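Local coordinates for putative glycerophosphodiester phosphodiesterase (Galdieria sulphuraria, PDB 2O55), which is a putative member of the glycerophosphodiester phosphodiesterase family, probably an enzyme built on a TIM-barrel fold, at residues K8-L20 with S28-E41. Numbering follows the deposited sequence.
Sequences KIVGHRGVGKEGL and SFVLCMERNIPYIE. With SO4 (sulfate ion), chain B.
V15 packs against L31 and C32, seating helix 28-34 on the loop that follows strand 8-12. Its CG1 rests on L31 CB and on the sulfur of C32, which also lies 3.3 Å from G14 C, while L31 CD1 continues outward to L20 CB, 3.7 Å away. From the loop ahead of strand 39-41, I37 sets its CD1 against G11 of strand 8-12, 3.6 Å from G11 N, at a point where a glycine leaves room for the methyl. On the sheet face that carries V10, Y39 and E41, V10 splits its branches: CG1, anti to the backbone N (chi1 -177°), lies beside E41, and CG2 meets Y39 CB at 3.7 Å. The backbones pair in parallel. G11 N donates to Y39 O (2.8 Å, nearly straight at 176°), and G11 O receives E41 N and G14 N from opposite faces of its carbonyl plane, so one buried oxygen serves both the sheet and the turn G11-G14. S28 OG accepts from V15 N at 2.7 Å, tying helix to loop. At the polar edge E41 OE2 lies in the plane of the H12 ring, 3.1 Å from its CD2; H12 ND1 is held by N244. Beyond, R13 NH2 binds a sulfate at O3 (2.9 Å), which W218 and H56 also grip. Strand 8-12, helix 26-34 and strand 39-46 thus form a right-handed beta-alpha-beta crossover of the TIM barrel; the sulfate, probably from the crystallisation liquor, lies beyond the C-terminal end of strand 8-12, the side on which TIM barrels carry their active sites.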
ATOM      1  N   LYS A   8       0.766  -7.703  12.425  1.00 15.98           N
ATOM      2  CA  LYS A   8       1.226  -6.321  12.532  1.00 15.90           C
ATOM      3  C   LYS A   8       0.295  -5.370  11.769  1.00 15.35           C
ATOM      4  O   LYS A   8      -0.332  -5.783  10.789  1.00 15.45           O
ATOM      5  CB  LYS A   8       2.659  -6.210  12.020  1.00 16.24           C
ATOM      6  CG  LYS A   8       3.663  -6.949  12.871  1.00 17.40           C
ATOM      7  CD  LYS A   8       4.967  -7.101  12.162  1.00 20.30           C
ATOM      8  CE  LYS A   8       5.928  -7.823  13.064  1.00 23.57           C
ATOM      9  NZ  LYS A   8       6.400  -9.053  12.342  1.00 26.81           N
ATOM     10  N   ILE A   9       0.203  -4.117  12.214  1.00 14.74           N
ATOM     11  CA  ILE A   9      -0.703  -3.143  11.586  1.00 14.35           C
ATOM     12  C   ILE A   9      -0.076  -2.514  10.347  1.00 14.37           C
ATOM     13  O   ILE A   9       1.065  -2.062  10.388  1.00 14.34           O
ATOM     14  CB  ILE A   9      -1.079  -1.959  12.522  1.00 14.09           C
ATOM     15  CG1 ILE A   9      -1.233  -2.384  13.984  1.00 15.23           C
ATOM     16  CG2 ILE A   9      -2.312  -1.248  12.028  1.00 13.13           C
ATOM     17  CD1 ILE A   9      -2.242  -3.434  14.201  1.00 16.51           C
ATOM     18  N   VAL A  10      -0.831  -2.464   9.251  1.00 14.40           N
ATOM     19  CA  VAL A  10      -0.465  -1.605   8.126  1.00 14.57           C
ATOM     20  C   VAL A  10      -1.449  -0.441   8.057  1.00 15.13           C
ATOM     21  O   VAL A  10      -2.656  -0.661   7.903  1.00 15.91           O
ATOM     22  CB  VAL A  10      -0.488  -2.347   6.792  1.00 14.17           C
ATOM     23  CG1 VAL A  10      -0.040  -1.413   5.713  1.00 14.13           C
ATOM     24  CG2 VAL A  10       0.425  -3.533   6.839  1.00 13.57           C
ATOM     25  N   GLY A  11      -0.949   0.786   8.178  1.00 15.41           N
ATOM     26  CA  GLY A  11      -1.806   1.976   8.109  1.00 15.78           C
ATOM     27  C   GLY A  11      -2.275   2.273   6.692  1.00 16.22           C
ATOM     28  O   GLY A  11      -1.493   2.763   5.866  1.00 16.50           O
ATOM     29  N   HIS A  12      -3.548   1.977   6.413  1.00 16.24           N
ATOM     30  CA  HIS A  12      -4.115   2.149   5.084  1.00 16.29           C
ATOM     31  C   HIS A  12      -4.167   3.627   4.701  1.00 15.90           C
ATOM     32  O   HIS A  12      -4.874   4.414   5.322  1.00 15.89           O
ATOM     33  CB  HIS A  12      -5.504   1.504   4.974  1.00 16.43           C
ATOM     34  CG  HIS A  12      -5.920   1.211   3.556  1.00 18.96           C
ATOM     35  ND1 HIS A  12      -7.110   0.586   3.237  1.00 20.67           N
ATOM     36  CD2 HIS A  12      -5.294   1.442   2.374  1.00 19.67           C
ATOM     37  CE1 HIS A  12      -7.205   0.458   1.926  1.00 19.38           C
ATOM     38  NE2 HIS A  12      -6.116   0.970   1.378  1.00 20.20           N
ATOM     39  N   ARG A  13      -3.395   3.983   3.675  1.00 15.48           N
ATOM     40  CA  ARG A  13      -3.224   5.365   3.225  1.00 15.06           C
ATOM     41  C   ARG A  13      -2.807   6.301   4.356  1.00 15.06           C
ATOM     42  O   ARG A  13      -3.096   7.497   4.329  1.00 15.21           O
ATOM     43  CB  ARG A  13      -4.484   5.849   2.501  1.00 14.92           C
ATOM     44  CG  ARG A  13      -4.835   4.997   1.305  1.00 13.57           C
ATOM     45  CD  ARG A  13      -6.012   5.565   0.591  1.00 12.22           C
ATOM     46  NE  ARG A  13      -6.743   4.520  -0.112  1.00 12.79           N
ATOM     47  CZ  ARG A  13      -7.993   4.641  -0.553  1.00 11.84           C
ATOM     48  NH1 ARG A  13      -8.643   5.768  -0.345  1.00 12.63           N
ATOM     49  NH2 ARG A  13      -8.595   3.636  -1.190  1.00 10.73           N
ATOM     50  N   GLY A  14      -2.111   5.735   5.338  1.00 15.34           N
ATOM     51  CA  GLY A  14      -1.722   6.435   6.558  1.00 15.64           C
ATOM     52  C   GLY A  14      -2.619   6.068   7.733  1.00 16.16           C
ATOM     53  O   GLY A  14      -2.804   4.892   8.059  1.00 16.05           O
ATOM     54  N   VAL A  15      -3.178   7.082   8.382  1.00 16.55           N
ATOM     55  CA  VAL A  15      -4.038   6.867   9.531  1.00 16.82           C
ATOM     56  C   VAL A  15      -5.384   6.360   9.062  1.00 17.55           C
ATOM     57  O   VAL A  15      -6.338   6.285   9.830  1.00 17.88           O
ATOM     58  CB  VAL A  15      -4.267   8.161  10.313  1.00 16.54           C
ATOM     59  CG1 VAL A  15      -2.953   8.717  10.804  1.00 15.85           C
ATOM     60  CG2 VAL A  15      -5.022   9.174   9.452  1.00 16.84           C
ATOM     61  N   GLY A  16      -5.467   6.029   7.783  1.00 18.39           N
ATOM     62  CA  GLY A  16      -6.684   5.440   7.240  1.00 19.25           C
ATOM     63  C   GLY A  16      -7.890   6.323   7.461  1.00 19.48           C
ATOM     64  O   GLY A  16      -7.804   7.543   7.292  1.00 19.68           O
ATOM     65  N   LYS A  17      -9.002   5.697   7.856  1.00 19.69           N
ATOM     66  CA  LYS A  17     -10.288   6.392   8.033  1.00 19.59           C
ATOM     67  C   LYS A  17     -10.466   7.007   9.427  1.00 20.05           C
ATOM     68  O   LYS A  17     -11.571   7.424   9.779  1.00 19.84           O
ATOM     69  CB  LYS A  17     -11.474   5.473   7.675  1.00 19.33           C
ATOM     70  CG  LYS A  17     -11.771   5.424   6.186  1.00 19.02           C
ATOM     71  CD  LYS A  17     -12.774   4.358   5.818  1.00 18.51           C
ATOM     72  CE  LYS A  17     -14.145   4.930   5.641  1.00 17.24           C
ATOM     73  NZ  LYS A  17     -15.031   3.887   5.061  1.00 17.77           N
ATOM     74  N   GLU A  18      -9.397   7.063  10.223  1.00 20.46           N
ATOM     75  CA  GLU A  18      -9.483   7.749  11.513  1.00 21.19           C
ATOM     76  C   GLU A  18      -9.719   9.247  11.240  1.00 21.94           C
ATOM     77  O   GLU A  18      -9.469   9.741  10.121  1.00 22.24           O
ATOM     78  CB  GLU A  18      -8.233   7.519  12.380  1.00 20.74           C
ATOM     79  CG  GLU A  18      -7.814   6.051  12.578  1.00 20.00           C
ATOM     80  CD  GLU A  18      -8.520   5.299  13.720  1.00 19.31           C
ATOM     81  OE1 GLU A  18      -9.578   5.729  14.236  1.00 18.46           O
ATOM     82  OE2 GLU A  18      -7.999   4.232  14.098  1.00 19.12           O
ATOM     83  N   GLY A  19     -10.219   9.967  12.235  1.00 22.33           N
ATOM     84  CA  GLY A  19     -10.454  11.402  12.050  1.00 23.16           C
ATOM     85  C   GLY A  19      -9.239  12.252  11.657  1.00 23.31           C
ATOM     86  O   GLY A  19      -9.329  13.102  10.778  1.00 23.55           O
ATOM     87  N   LEU A  20      -8.090  11.973  12.263  1.00 23.29           N
ATOM     88  CA  LEU A  20      -7.042  12.975  12.491  1.00 23.16           C
ATOM     89  C   LEU A  20      -6.352  13.647  11.293  1.00 23.12           C
ATOM     90  O   LEU A  20      -5.675  14.675  11.469  1.00 23.01           O
ATOM     91  CB  LEU A  20      -5.998  12.386  13.443  1.00 23.27           C
ATOM     92  CG  LEU A  20      -6.553  11.829  14.764  1.00 23.67           C
ATOM     93  CD1 LEU A  20      -6.031  10.410  15.002  1.00 22.74           C
ATOM     94  CD2 LEU A  20      -6.294  12.778  15.971  1.00 23.59           C
ATOM     95  N   SER A  28      -0.633  12.478   7.832  1.00 21.52           N
ATOM     96  CA  SER A  28      -1.172  11.156   8.093  1.00 22.30           C
ATOM     97  C   SER A  28      -0.024  10.183   8.375  1.00 22.94           C
ATOM     98  O   SER A  28      -0.032   9.499   9.398  1.00 23.35           O
ATOM     99  CB  SER A  28      -2.033  10.697   6.910  1.00 22.20           C
ATOM    100  OG  SER A  28      -2.635   9.438   7.143  1.00 22.34           O
ATOM    101  N   PHE A  29       0.973  10.142   7.492  1.00 23.75           N
ATOM    102  CA  PHE A  29       2.109   9.230   7.652  1.00 24.40           C
ATOM    103  C   PHE A  29       2.938   9.582   8.880  1.00 24.87           C
ATOM    104  O   PHE A  29       3.308   8.694   9.651  1.00 25.02           O
ATOM    105  CB  PHE A  29       2.989   9.188   6.398  1.00 24.64           C
ATOM    106  CG  PHE A  29       2.240   8.850   5.118  1.00 25.85           C
ATOM    107  CD1 PHE A  29       1.411   7.718   5.039  1.00 27.18           C
ATOM    108  CD2 PHE A  29       2.386   9.651   3.978  1.00 26.86           C
ATOM    109  CE1 PHE A  29       0.715   7.399   3.852  1.00 26.77           C
ATOM    110  CE2 PHE A  29       1.701   9.343   2.778  1.00 27.26           C
ATOM    111  CZ  PHE A  29       0.863   8.206   2.722  1.00 26.88           C
ATOM    112  N   VAL A  30       3.210  10.873   9.087  1.00 25.35           N
ATOM    113  CA  VAL A  30       3.938  11.306  10.292  1.00 25.62           C
ATOM    114  C   VAL A  30       3.201  10.803  11.528  1.00 25.83           C
ATOM    115  O   VAL A  30       3.806  10.182  12.400  1.00 26.03           O
ATOM    116  CB  VAL A  30       4.141  12.855  10.386  1.00 25.77           C
ATOM    117  CG1 VAL A  30       4.847  13.235  11.699  1.00 25.55           C
ATOM    118  CG2 VAL A  30       4.932  13.401   9.181  1.00 25.31           C
ATOM    119  N   LEU A  31       1.890  11.047  11.578  1.00 26.11           N
ATOM    120  CA  LEU A  31       1.060  10.592  12.693  1.00 26.44           C
ATOM    121  C   LEU A  31       1.181   9.097  12.948  1.00 26.77           C
ATOM    122  O   LEU A  31       1.153   8.661  14.097  1.00 27.12           O
ATOM    123  CB  LEU A  31      -0.418  11.005  12.528  1.00 26.51           C
ATOM    124  CG  LEU A  31      -0.829  12.463  12.873  1.00 26.11           C
ATOM    125  CD1 LEU A  31      -2.341  12.632  12.864  1.00 24.90           C
ATOM    126  CD2 LEU A  31      -0.263  12.969  14.193  1.00 24.29           C
ATOM    127  N   CYS A  32       1.349   8.315  11.887  1.00 27.06           N
ATOM    128  CA  CYS A  32       1.482   6.869  12.039  1.00 27.43           C
ATOM    129  C   CYS A  32       2.780   6.468  12.735  1.00 27.20           C
ATOM    130  O   CYS A  32       2.819   5.484  13.494  1.00 27.44           O
ATOM    131  CB  CYS A  32       1.395   6.184  10.686  1.00 27.59           C
ATOM    132  SG  CYS A  32      -0.263   6.036  10.046  1.00 29.61           S
HETATM  133  N   MSE A  33       3.842   7.221  12.470  1.00 26.57           N
HETATM  134  CA  MSE A  33       5.122   6.952  13.109  1.00 26.40           C
HETATM  135  C   MSE A  33       5.009   7.320  14.576  1.00 25.32           C
HETATM  136  O   MSE A  33       5.149   6.465  15.436  1.00 25.24           O
HETATM  137  CB  MSE A  33       6.254   7.694  12.405  1.00 26.05           C
HETATM  138  CG  MSE A  33       6.283   7.407  10.917  1.00 26.84           C
HETATM  139 SE   MSE A  33       7.354   8.670   9.912  1.00 28.70          SE
HETATM  140  CE  MSE A  33       9.070   7.707  10.086  1.00 31.95           C
ATOM    141  N   GLU A  34       4.709   8.585  14.850  1.00 24.27           N
ATOM    142  CA  GLU A  34       4.399   9.040  16.194  1.00 23.10           C
ATOM    143  C   GLU A  34       3.628   8.024  17.053  1.00 22.54           C
ATOM    144  O   GLU A  34       4.013   7.751  18.182  1.00 22.69           O
ATOM    145  CB  GLU A  34       3.605  10.331  16.114  1.00 23.03           C
ATOM    146  CG  GLU A  34       4.428  11.552  15.826  1.00 22.72           C
ATOM    147  CD  GLU A  34       3.617  12.812  16.003  1.00 23.01           C
ATOM    148  OE1 GLU A  34       2.392  12.727  16.247  1.00 22.62           O
ATOM    149  OE2 GLU A  34       4.202  13.900  15.901  1.00 24.24           O
ATOM    150  N   ARG A  35       2.538   7.470  16.526  1.00 21.85           N
ATOM    151  CA  ARG A  35       1.725   6.487  17.266  1.00 20.74           C
ATOM    152  C   ARG A  35       2.379   5.101  17.261  1.00 19.94           C
ATOM    153  O   ARG A  35       1.769   4.111  17.663  1.00 19.42           O
ATOM    154  CB  ARG A  35       0.321   6.417  16.664  1.00 20.79           C
ATOM    155  CG  ARG A  35      -0.386   7.758  16.624  1.00 20.53           C
ATOM    156  CD  ARG A  35      -1.235   7.940  17.847  1.00 20.35           C
ATOM    157  NE  ARG A  35      -1.821   9.271  17.950  1.00 18.85           N
ATOM    158  CZ  ARG A  35      -3.121   9.497  18.090  1.00 18.44           C
ATOM    159  NH1 ARG A  35      -3.974   8.481  18.134  1.00 18.39           N
ATOM    160  NH2 ARG A  35      -3.566  10.737  18.196  1.00 18.54           N
ATOM    161  N   ASN A  36       3.624   5.066  16.787  1.00 19.04           N
ATOM    162  CA  ASN A  36       4.459   3.861  16.694  1.00 18.43           C
ATOM    163  C   ASN A  36       3.818   2.670  15.907  1.00 17.97           C
ATOM    164  O   ASN A  36       3.898   1.513  16.344  1.00 18.34           O
ATOM    165  CB  ASN A  36       5.029   3.458  18.092  1.00 18.39           C
ATOM    166  CG  ASN A  36       5.993   4.550  18.730  1.00 17.47           C
ATOM    167  OD1 ASN A  36       7.026   4.888  18.161  1.00 17.08           O
ATOM    168  ND2 ASN A  36       5.656   5.038  19.937  1.00 14.20           N
ATOM    169  N   ILE A  37       3.204   2.955  14.747  1.00 17.00           N
ATOM    170  CA  ILE A  37       2.620   1.877  13.899  1.00 16.41           C
ATOM    171  C   ILE A  37       3.530   1.415  12.727  1.00 15.27           C
ATOM    172  O   ILE A  37       3.876   2.193  11.855  1.00 14.79           O
ATOM    173  CB  ILE A  37       1.111   2.129  13.440  1.00 16.73           C
ATOM    174  CG1 ILE A  37       1.035   2.938  12.169  1.00 17.53           C
ATOM    175  CG2 ILE A  37       0.206   2.761  14.538  1.00 16.41           C
ATOM    176  CD1 ILE A  37       0.028   2.371  11.240  1.00 19.38           C
ATOM    177  N   PRO A  38       3.882   0.123  12.697  1.00 14.57           N
ATOM    178  CA  PRO A  38       5.118  -0.288  12.033  1.00 14.41           C
ATOM    179  C   PRO A  38       5.151  -0.152  10.523  1.00 14.52           C
ATOM    180  O   PRO A  38       6.239  -0.044   9.965  1.00 14.65           O
ATOM    181  CB  PRO A  38       5.263  -1.762  12.440  1.00 14.13           C
ATOM    182  CG  PRO A  38       3.912  -2.205  12.726  1.00 13.96           C
ATOM    183  CD  PRO A  38       3.139  -1.026  13.240  1.00 14.26           C
ATOM    184  N   TYR A  39       3.983  -0.171   9.880  1.00 14.87           N
ATOM    185  CA  TYR A  39       3.856  -0.149   8.414  1.00 15.23           C
ATOM    186  C   TYR A  39       2.810   0.839   7.962  1.00 15.28           C
ATOM    187  O   TYR A  39       1.826   1.046   8.679  1.00 15.65           O
ATOM    188  CB  TYR A  39       3.368  -1.497   7.902  1.00 15.78           C
ATOM    189  CG  TYR A  39       4.387  -2.590   7.942  1.00 16.02           C
ATOM    190  CD1 TYR A  39       4.409  -3.509   8.978  1.00 16.30           C
ATOM    191  CD2 TYR A  39       5.311  -2.719   6.934  1.00 16.01           C
ATOM    192  CE1 TYR A  39       5.345  -4.525   9.012  1.00 17.54           C
ATOM    193  CE2 TYR A  39       6.257  -3.713   6.964  1.00 17.69           C
ATOM    194  CZ  TYR A  39       6.271  -4.616   7.999  1.00 17.54           C
ATOM    195  OH  TYR A  39       7.223  -5.605   7.996  1.00 18.30           O
ATOM    196  N   ILE A  40       2.988   1.429   6.777  1.00 14.77           N
ATOM    197  CA  ILE A  40       1.857   2.060   6.102  1.00 14.82           C
ATOM    198  C   ILE A  40       1.758   1.601   4.651  1.00 15.25           C
ATOM    199  O   ILE A  40       2.751   1.182   4.035  1.00 15.01           O
ATOM    200  CB  ILE A  40       1.863   3.605   6.165  1.00 15.02           C
ATOM    201  CG1 ILE A  40       3.080   4.186   5.442  1.00 15.62           C
ATOM    202  CG2 ILE A  40       1.734   4.133   7.607  1.00 15.08           C
ATOM    203  CD1 ILE A  40       2.818   4.499   3.955  1.00 18.37           C
ATOM    204  N   GLU A  41       0.543   1.675   4.114  1.00 15.40           N
ATOM    205  CA  GLU A  41       0.303   1.408   2.715  1.00 15.51           C
ATOM    206  C   GLU A  41       0.090   2.758   2.077  1.00 15.64           C
ATOM    207  O   GLU A  41      -0.536   3.613   2.673  1.00 15.92           O
ATOM    208  CB  GLU A  41      -0.933   0.524   2.539  1.00 15.28           C
ATOM    209  CG  GLU A  41      -1.197   0.075   1.106  1.00 16.48           C
ATOM    210  CD  GLU A  41      -1.893   1.152   0.224  1.00 19.60           C
ATOM    211  OE1 GLU A  41      -1.628   1.163  -0.996  1.00 20.48           O
ATOM    212  OE2 GLU A  41      -2.700   1.992   0.721  1.00 20.68           O
TER
HETATM  213  S   SO4 B   1      -8.920   0.212  -1.978  0.75 32.29           S
HETATM  214  O1  SO4 B   1      -9.356  -1.140  -1.679  0.75 30.10           O
HETATM  215  O2  SO4 B   1     -10.108   0.956  -2.340  0.75 31.89           O
HETATM  216  O3  SO4 B   1      -8.401   0.823  -0.773  0.75 32.67           O
HETATM  217  O4  SO4 B   1      -7.881   0.267  -3.011  0.75 29.78           O